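Long-range contact in putative NAD dependent dehydrogenase (Micromonospora echinospora, PDB 6NOR), which probably acts as an NAD-dependent oxidoreductase in the biosynthesis of the antibiotic gentamicin: residues G193-R207 and I239-W253. Numbering follows the deposited sequence.
Sequences GALTDLGWHAVELCR and IEFADGAIGQCDVSW
The indole of W253 lies flat against the start of a helix. One face of its ring system covers the backbone from G193 to A194, with A194 N 3.6 Å from W253 CZ2. A194 CB sits over the five-membered ring, 3.8 Å from its centroid and almost on the ring normal, a CH-pi contact. The ring NH is used as well. W253 NE1 donates to D197 OD2 at 3.0 Å, a bent bond (145°) that takes the anti lone pair of the carboxylate. With chi1 of D197 at 180°, its carboxylate is extended away from the backbone N and lies at the indole edge. The other oxygen, OD1, has a long, weak ion pair with K116, an NAD-binding residue. With an alanine in place of W253, the backbone of G193 and A194 would probably lose the ring that covers it, and D197 OD2 the indole N-H.

Beyond the indole the side chains that meet are apolar or sulfur-bearing. V251 fits between A194, L198 and G199; its CB meets L198 CB at 3.8 Å. L198 CD1 reaches back to W253 CD1. One helical turn on, A202 CB touches C249 CB at 3.7 Å. C249 SG then meets C206 SG at 3.5 Å, too far apart for a disulfide. F241 closes the far end, with C206 CB at its ring edge.

Helix 199-207 runs nearly antiparallel to strand 246-252, with axes 8.3 Å apart. On the opposite side of this strand, Q248 and D250 exchange hydrogen bonds with D250 and Q248 of the second subunit. H201 of this helix touches NAD. The arrangement is consistent with the C-terminal domain of the GFO/IDH/MocA family, in which helices pack on one face of a mixed sheet beside the cofactor site.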
ATOM      1  N   GLY A 193      21.871 -18.822  15.246  1.00 18.17           N
ATOM      2  CA  GLY A 193      20.916 -17.772  15.528  1.00 18.17           C
ATOM      3  C   GLY A 193      19.896 -17.584  14.430  1.00 18.11           C
ATOM      4  O   GLY A 193      19.364 -18.553  13.909  1.00 18.04           O
ATOM      5  N   ALA A 194      19.675 -16.327  14.056  1.00 18.13           N
ATOM      6  CA  ALA A 194      18.672 -15.949  13.060  1.00 18.08           C
ATOM      7  C   ALA A 194      18.796 -16.727  11.772  1.00 18.04           C
ATOM      8  O   ALA A 194      17.806 -17.018  11.121  1.00 20.63           O
ATOM      9  CB  ALA A 194      18.763 -14.448  12.756  1.00 18.14           C
ATOM     10  N   LEU A 195      20.017 -17.050  11.387  1.00 18.08           N
ATOM     11  CA  LEU A 195      20.238 -17.785  10.149  1.00 20.62           C
ATOM     12  C   LEU A 195      19.695 -19.200  10.246  1.00 23.53           C
ATOM     13  O   LEU A 195      19.247 -19.772   9.267  1.00 26.97           O
ATOM     14  CB  LEU A 195      21.721 -17.817   9.804  1.00 25.88           C
ATOM     15  CG  LEU A 195      22.084 -17.915   8.337  1.00 30.23           C
ATOM     16  CD1 LEU A 195      21.276 -16.904   7.556  1.00 32.53           C
ATOM     17  CD2 LEU A 195      23.572 -17.666   8.176  1.00 29.26           C
ATOM     18  N   THR A 196      19.713 -19.766  11.440  1.00 17.98           N
ATOM     19  CA  THR A 196      19.125 -21.075  11.626  1.00 17.93           C
ATOM     20  C   THR A 196      17.627 -20.966  11.861  1.00 17.88           C
ATOM     21  O   THR A 196      16.843 -21.724  11.321  1.00 20.76           O
ATOM     22  CB  THR A 196      19.771 -21.803  12.820  1.00 19.72           C
ATOM     23  OG1 THR A 196      21.170 -21.904  12.588  1.00 24.13           O
ATOM     24  CG2 THR A 196      19.175 -23.205  13.009  1.00 17.92           C
ATOM     25  N   ASP A 197      17.246 -20.025  12.707  1.00 17.90           N
ATOM     26  CA  ASP A 197      15.871 -19.904  13.184  1.00 17.86           C
ATOM     27  C   ASP A 197      14.951 -19.398  12.066  1.00 20.92           C
ATOM     28  O   ASP A 197      13.895 -19.949  11.845  1.00 21.88           O
ATOM     29  CB  ASP A 197      15.843 -18.971  14.395  1.00 17.90           C
ATOM     30  CG  ASP A 197      14.454 -18.770  14.968  1.00 29.84           C
ATOM     31  OD1 ASP A 197      13.676 -19.738  15.032  1.00 35.72           O
ATOM     32  OD2 ASP A 197      14.134 -17.626  15.358  1.00 30.07           O
ATOM     33  N   LEU A 198      15.375 -18.345  11.368  1.00 17.85           N
ATOM     34  CA  LEU A 198      14.572 -17.715  10.325  1.00 17.82           C
ATOM     35  C   LEU A 198      15.074 -18.126   8.953  1.00 17.81           C
ATOM     36  O   LEU A 198      14.308 -18.255   8.006  1.00 17.77           O
ATOM     37  CB  LEU A 198      14.603 -16.187  10.447  1.00 17.87           C
ATOM     38  CG  LEU A 198      14.195 -15.622  11.804  1.00 17.88           C
ATOM     39  CD1 LEU A 198      14.312 -14.122  11.807  1.00 17.94           C
ATOM     40  CD2 LEU A 198      12.790 -16.025  12.184  1.00 17.82           C
ATOM     41  N   GLY A 199      16.378 -18.338   8.866  1.00 17.85           N
ATOM     42  CA  GLY A 199      17.006 -18.666   7.610  1.00 17.85           C
ATOM     43  C   GLY A 199      16.539 -20.010   7.119  1.00 17.79           C
ATOM     44  O   GLY A 199      16.527 -20.241   5.927  1.00 22.96           O
ATOM     45  N   TRP A 200      16.164 -20.899   8.031  1.00 17.77           N
ATOM     46  CA  TRP A 200      15.553 -22.146   7.619  1.00 17.72           C
ATOM     47  C   TRP A 200      14.391 -21.889   6.661  1.00 20.20           C
ATOM     48  O   TRP A 200      14.334 -22.457   5.577  1.00 18.25           O
ATOM     49  CB  TRP A 200      15.040 -22.964   8.812  1.00 17.71           C
ATOM     50  CG  TRP A 200      14.419 -24.239   8.336  1.00 24.38           C
ATOM     51  CD1 TRP A 200      13.160 -24.406   7.821  1.00 17.63           C
ATOM     52  CD2 TRP A 200      15.040 -25.515   8.274  1.00 17.68           C
ATOM     53  NE1 TRP A 200      12.967 -25.701   7.455  1.00 17.61           N
ATOM     54  CE2 TRP A 200      14.107 -26.409   7.732  1.00 17.64           C
ATOM     55  CE3 TRP A 200      16.296 -25.996   8.647  1.00 18.25           C
ATOM     56  CZ2 TRP A 200      14.386 -27.744   7.539  1.00 23.86           C
ATOM     57  CZ3 TRP A 200      16.570 -27.316   8.461  1.00 20.88           C
ATOM     58  CH2 TRP A 200      15.622 -28.183   7.914  1.00 22.90           C
ATOM     59  N   HIS A 201      13.461 -21.041   7.082  1.00 17.67           N
ATOM     60  CA  HIS A 201      12.299 -20.731   6.267  1.00 17.63           C
ATOM     61  C   HIS A 201      12.630 -19.998   5.008  1.00 17.65           C
ATOM     62  O   HIS A 201      12.063 -20.263   3.958  1.00 25.02           O
ATOM     63  CB  HIS A 201      11.326 -19.887   7.048  1.00 17.62           C
ATOM     64  CG  HIS A 201      10.711 -20.599   8.192  1.00 17.60           C
ATOM     65  ND1 HIS A 201       9.938 -21.723   8.025  1.00 17.57           N
ATOM     66  CD2 HIS A 201      10.734 -20.350   9.519  1.00 17.62           C
ATOM     67  CE1 HIS A 201       9.502 -22.132   9.198  1.00 17.56           C
ATOM     68  NE2 HIS A 201       9.975 -21.316  10.121  1.00 23.26           N
ATOM     69  N   ALA A 202      13.531 -19.045   5.120  1.00 17.70           N
ATOM     70  CA  ALA A 202      13.846 -18.226   3.982  1.00 18.74           C
ATOM     71  C   ALA A 202      14.445 -19.118   2.891  1.00 17.72           C
ATOM     72  O   ALA A 202      14.075 -19.017   1.727  1.00 17.87           O
ATOM     73  CB  ALA A 202      14.793 -17.099   4.369  1.00 17.80           C
ATOM     74  N   VAL A 203      15.335 -20.025   3.281  1.00 19.48           N
ATOM     75  CA  VAL A 203      15.985 -20.888   2.297  1.00 17.86           C
ATOM     76  C   VAL A 203      14.987 -21.872   1.694  1.00 17.66           C
ATOM     77  O   VAL A 203      14.992 -22.091   0.500  1.00 24.05           O
ATOM     78  CB  VAL A 203      17.171 -21.639   2.899  1.00 17.74           C
ATOM     79  CG1 VAL A 203      17.675 -22.669   1.924  1.00 17.72           C
ATOM     80  CG2 VAL A 203      18.290 -20.654   3.233  1.00 18.26           C
ATOM     81  N   GLU A 204      14.098 -22.427   2.502  1.00 17.63           N
ATOM     82  CA  GLU A 204      13.106 -23.341   1.963  1.00 18.65           C
ATOM     83  C   GLU A 204      12.184 -22.610   0.963  1.00 19.99           C
ATOM     84  O   GLU A 204      11.919 -23.124  -0.127  1.00 19.00           O
ATOM     85  CB  GLU A 204      12.290 -23.992   3.093  1.00 17.56           C
ATOM     86  CG  GLU A 204      11.412 -25.161   2.639  1.00 29.57           C
ATOM     87  CD  GLU A 204      10.831 -26.000   3.797  1.00 34.55           C
ATOM     88  OE1 GLU A 204      10.865 -25.541   4.957  1.00 34.55           O
ATOM     89  OE2 GLU A 204      10.334 -27.123   3.539  1.00 35.09           O
ATOM     90  N   LEU A 205      11.727 -21.411   1.326  1.00 17.58           N
ATOM     91  CA  LEU A 205      10.869 -20.604   0.452  1.00 17.57           C
ATOM     92  C   LEU A 205      11.552 -20.246  -0.852  1.00 17.60           C
ATOM     93  O   LEU A 205      10.946 -20.378  -1.898  1.00 19.55           O
ATOM     94  CB  LEU A 205      10.426 -19.330   1.151  1.00 17.59           C
ATOM     95  CG  LEU A 205       9.382 -19.590   2.229  1.00 24.23           C
ATOM     96  CD1 LEU A 205       9.232 -18.390   3.169  1.00 17.58           C
ATOM     97  CD2 LEU A 205       8.049 -19.968   1.578  1.00 17.51           C
ATOM     98  N   CYS A 206      12.813 -19.812  -0.789  1.00 17.65           N
ATOM     99  CA  CYS A 206      13.584 -19.510  -2.002  1.00 17.68           C
ATOM    100  C   CYS A 206      13.641 -20.675  -2.987  1.00 19.92           C
ATOM    101  O   CYS A 206      13.292 -20.512  -4.152  1.00 25.90           O
ATOM    102  CB  CYS A 206      15.022 -19.117  -1.670  1.00 24.05           C
ATOM    103  SG  CYS A 206      15.326 -17.404  -1.322  1.00 43.43           S
ATOM    104  N   ARG A 207      14.131 -21.826  -2.528  1.00 17.64           N
ATOM    105  CA  ARG A 207      14.189 -23.054  -3.336  1.00 17.61           C
ATOM    106  C   ARG A 207      12.881 -23.333  -4.015  1.00 17.57           C
ATOM    107  O   ARG A 207      12.806 -23.542  -5.210  1.00 17.85           O
ATOM    108  CB  ARG A 207      14.489 -24.277  -2.478  1.00 21.12           C
ATOM    109  CG  ARG A 207      15.869 -24.472  -2.044  1.00 25.89           C
ATOM    110  CD  ARG A 207      15.963 -25.810  -1.302  1.00 25.56           C
ATOM    111  NE  ARG A 207      16.137 -26.961  -2.190  1.00 25.83           N
ATOM    112  CZ  ARG A 207      15.338 -28.020  -2.192  1.00 28.45           C
ATOM    113  NH1 ARG A 207      14.291 -28.068  -1.384  1.00 28.03           N
ATOM    114  NH2 ARG A 207      15.575 -29.027  -3.012  1.00 27.05           N
ATOM    115  N   ILE A 239      22.523 -16.882  -2.534  1.00 20.35           N
ATOM    116  CA  ILE A 239      22.499 -18.219  -3.097  1.00 20.47           C
ATOM    117  C   ILE A 239      22.617 -18.200  -4.613  1.00 25.57           C
ATOM    118  O   ILE A 239      21.873 -17.502  -5.291  1.00 24.30           O
ATOM    119  CB  ILE A 239      21.203 -18.949  -2.740  1.00 22.23           C
ATOM    120  CG1 ILE A 239      20.983 -18.954  -1.237  1.00 22.98           C
ATOM    121  CG2 ILE A 239      21.217 -20.381  -3.245  1.00 17.91           C
ATOM    122  CD1 ILE A 239      19.632 -19.534  -0.875  1.00 27.34           C
ATOM    123  N   GLU A 240      23.541 -18.985  -5.148  1.00 27.50           N
ATOM    124  CA  GLU A 240      23.623 -19.145  -6.589  1.00 26.83           C
ATOM    125  C   GLU A 240      23.002 -20.481  -6.981  1.00 24.29           C
ATOM    126  O   GLU A 240      23.556 -21.531  -6.704  1.00 25.84           O
ATOM    127  CB  GLU A 240      25.072 -19.050  -7.054  1.00 37.57           C
ATOM    128  CG  GLU A 240      25.308 -19.380  -8.513  1.00 53.74           C
ATOM    129  CD  GLU A 240      26.780 -19.261  -8.901  1.00 68.37           C
ATOM    130  OE1 GLU A 240      27.264 -20.102  -9.693  1.00 70.54           O
ATOM    131  OE2 GLU A 240      27.454 -18.327  -8.406  1.00 73.33           O
ATOM    132  N   PHE A 241      21.848 -20.440  -7.628  1.00 21.83           N
ATOM    133  CA  PHE A 241      21.245 -21.655  -8.142  1.00 23.22           C
ATOM    134  C   PHE A 241      21.889 -22.134  -9.442  1.00 25.57           C
ATOM    135  O   PHE A 241      22.565 -21.383 -10.127  1.00 27.62           O
ATOM    136  CB  PHE A 241      19.745 -21.453  -8.329  1.00 22.89           C
ATOM    137  CG  PHE A 241      19.018 -21.248  -7.039  1.00 23.33           C
ATOM    138  CD1 PHE A 241      18.677 -22.333  -6.252  1.00 17.77           C
ATOM    139  CD2 PHE A 241      18.707 -19.969  -6.589  1.00 19.99           C
ATOM    140  CE1 PHE A 241      18.020 -22.155  -5.035  1.00 19.50           C
ATOM    141  CE2 PHE A 241      18.053 -19.787  -5.385  1.00 20.49           C
ATOM    142  CZ  PHE A 241      17.706 -20.888  -4.603  1.00 17.78           C
ATOM    143  N   ALA A 242      21.657 -23.398  -9.768  1.00 30.74           N
ATOM    144  CA  ALA A 242      22.297 -24.067 -10.895  1.00 32.59           C
ATOM    145  C   ALA A 242      21.968 -23.450 -12.257  1.00 35.70           C
ATOM    146  O   ALA A 242      22.817 -23.383 -13.125  1.00 37.54           O
ATOM    147  CB  ALA A 242      21.917 -25.540 -10.890  1.00 32.04           C
ATOM    148  N   ASP A 243      20.732 -23.014 -12.443  1.00 43.18           N
ATOM    149  CA  ASP A 243      20.329 -22.327 -13.673  1.00 49.15           C
ATOM    150  C   ASP A 243      20.932 -20.931 -13.819  1.00 44.13           C
ATOM    151  O   ASP A 243      20.823 -20.304 -14.866  1.00 43.90           O
ATOM    152  CB  ASP A 243      18.818 -22.195 -13.708  1.00 56.28           C
ATOM    153  CG  ASP A 243      18.286 -21.537 -12.459  1.00 62.82           C
ATOM    154  OD1 ASP A 243      18.490 -20.320 -12.325  1.00 65.63           O
ATOM    155  OD2 ASP A 243      17.700 -22.232 -11.600  1.00 64.55           O
ATOM    156  N   GLY A 244      21.526 -20.431 -12.748  1.00 37.92           N
ATOM    157  CA  GLY A 244      22.079 -19.096 -12.754  1.00 37.64           C
ATOM    158  C   GLY A 244      21.219 -18.029 -12.090  1.00 38.45           C
ATOM    159  O   GLY A 244      21.559 -16.856 -12.146  1.00 44.86           O
ATOM    160  N   ALA A 245      20.111 -18.400 -11.462  1.00 29.97           N
ATOM    161  CA  ALA A 245      19.336 -17.405 -10.733  1.00 22.44           C
ATOM    162  C   ALA A 245      19.990 -17.115  -9.396  1.00 27.32           C
ATOM    163  O   ALA A 245      20.561 -17.999  -8.773  1.00 29.35           O
ATOM    164  CB  ALA A 245      17.941 -17.862 -10.536  1.00 17.98           C
ATOM    165  N   ILE A 246      19.928 -15.865  -8.970  1.00 24.89           N
ATOM    166  CA  ILE A 246      20.431 -15.481  -7.662  1.00 22.42           C
ATOM    167  C   ILE A 246      19.298 -15.386  -6.644  1.00 23.01           C
ATOM    168  O   ILE A 246      18.269 -14.760  -6.890  1.00 23.74           O
ATOM    169  CB  ILE A 246      21.156 -14.153  -7.718  1.00 26.41           C
ATOM    170  CG1 ILE A 246      22.304 -14.228  -8.715  1.00 28.45           C
ATOM    171  CG2 ILE A 246      21.637 -13.757  -6.344  1.00 25.18           C
ATOM    172  CD1 ILE A 246      22.902 -12.883  -9.064  1.00 31.79           C
ATOM    173  N   GLY A 247      19.500 -16.047  -5.516  1.00 18.06           N
ATOM    174  CA  GLY A 247      18.611 -15.960  -4.388  1.00 19.94           C
ATOM    175  C   GLY A 247      19.214 -15.108  -3.295  1.00 23.74           C
ATOM    176  O   GLY A 247      20.427 -15.059  -3.116  1.00 20.38           O
ATOM    177  N   GLN A 248      18.350 -14.404  -2.577  1.00 23.99           N
ATOM    178  CA  GLN A 248      18.761 -13.678  -1.390  1.00 21.84           C
ATOM    179  C   GLN A 248      17.875 -14.079  -0.211  1.00 24.73           C
ATOM    180  O   GLN A 248      16.660 -14.149  -0.338  1.00 24.81           O
ATOM    181  CB  GLN A 248      18.667 -12.173  -1.598  1.00 18.70           C
ATOM    182  CG  GLN A 248      19.280 -11.646  -2.855  1.00 23.61           C
ATOM    183  CD  GLN A 248      18.869 -10.209  -3.125  1.00 26.46           C
ATOM    184  OE1 GLN A 248      18.773  -9.398  -2.208  1.00 27.39           O
ATOM    185  NE2 GLN A 248      18.606  -9.898  -4.383  1.00 26.62           N
ATOM    186  N   CYS A 249      18.490 -14.333   0.932  1.00 26.99           N
ATOM    187  CA  CYS A 249      17.744 -14.506   2.170  1.00 24.18           C
ATOM    188  C   CYS A 249      18.235 -13.477   3.160  1.00 29.34           C
ATOM    189  O   CYS A 249      19.403 -13.461   3.527  1.00 35.42           O
ATOM    190  CB  CYS A 249      17.917 -15.911   2.720  1.00 17.97           C
ATOM    191  SG  CYS A 249      17.417 -17.136   1.520  1.00 49.41           S
ATOM    192  N   ASP A 250      17.333 -12.590   3.551  1.00 27.82           N
ATOM    193  CA  ASP A 250      17.623 -11.512   4.480  1.00 24.86           C
ATOM    194  C   ASP A 250      16.870 -11.835   5.767  1.00 22.39           C
ATOM    195  O   ASP A 250      15.654 -11.845   5.772  1.00 23.62           O
ATOM    196  CB  ASP A 250      17.181 -10.178   3.862  1.00 35.65           C
ATOM    197  CG  ASP A 250      17.501  -8.961   4.721  1.00 52.17           C
ATOM    198  OD1 ASP A 250      17.611  -9.073   5.961  1.00 66.21           O
ATOM    199  OD2 ASP A 250      17.597  -7.859   4.136  1.00 51.31           O
ATOM    200  N   VAL A 251      17.581 -12.144   6.844  1.00 18.14           N
ATOM    201  CA  VAL A 251      16.909 -12.457   8.100  1.00 18.10           C
ATOM    202  C   VAL A 251      17.468 -11.648   9.256  1.00 18.17           C
ATOM    203  O   VAL A 251      18.622 -11.276   9.263  1.00 20.87           O
ATOM    204  CB  VAL A 251      17.002 -13.956   8.441  1.00 21.34           C
ATOM    205  CG1 VAL A 251      16.387 -14.812   7.313  1.00 17.96           C
ATOM    206  CG2 VAL A 251      18.446 -14.364   8.755  1.00 18.08           C
ATOM    207  N   SER A 252      16.634 -11.367  10.240  1.00 19.34           N
ATOM    208  CA  SER A 252      17.044 -10.526  11.342  1.00 18.22           C
ATOM    209  C   SER A 252      16.190 -10.761  12.562  1.00 18.18           C
ATOM    210  O   SER A 252      14.986 -10.945  12.447  1.00 18.11           O
ATOM    211  CB  SER A 252      16.969  -9.050  10.949  1.00 18.97           C
ATOM    212  OG  SER A 252      17.299  -8.229  12.047  1.00 22.64           O
ATOM    213  N   TRP A 253      16.841 -10.740  13.720  1.00 18.22           N
ATOM    214  CA  TRP A 253      16.202 -10.773  15.029  1.00 18.21           C
ATOM    215  C   TRP A 253      16.130  -9.390  15.659  1.00 18.28           C
ATOM    216  O   TRP A 253      15.648  -9.239  16.761  1.00 18.28           O
ATOM    217  CB  TRP A 253      16.967 -11.676  15.981  1.00 18.22           C
ATOM    218  CG  TRP A 253      16.699 -13.143  15.901  1.00 18.14           C
ATOM    219  CD1 TRP A 253      15.720 -13.789  15.191  1.00 18.06           C
ATOM    220  CD2 TRP A 253      17.440 -14.150  16.565  1.00 18.15           C
ATOM    221  NE1 TRP A 253      15.802 -15.137  15.392  1.00 18.02           N
ATOM    222  CE2 TRP A 253      16.856 -15.389  16.231  1.00 22.55           C
ATOM    223  CE3 TRP A 253      18.536 -14.129  17.430  1.00 18.22           C
ATOM    224  CZ2 TRP A 253      17.336 -16.596  16.735  1.00 22.45           C
ATOM    225  CZ3 TRP A 253      19.018 -15.332  17.920  1.00 18.21           C
ATOM    226  CH2 TRP A 253      18.417 -16.543  17.576  1.00 18.14           C
TER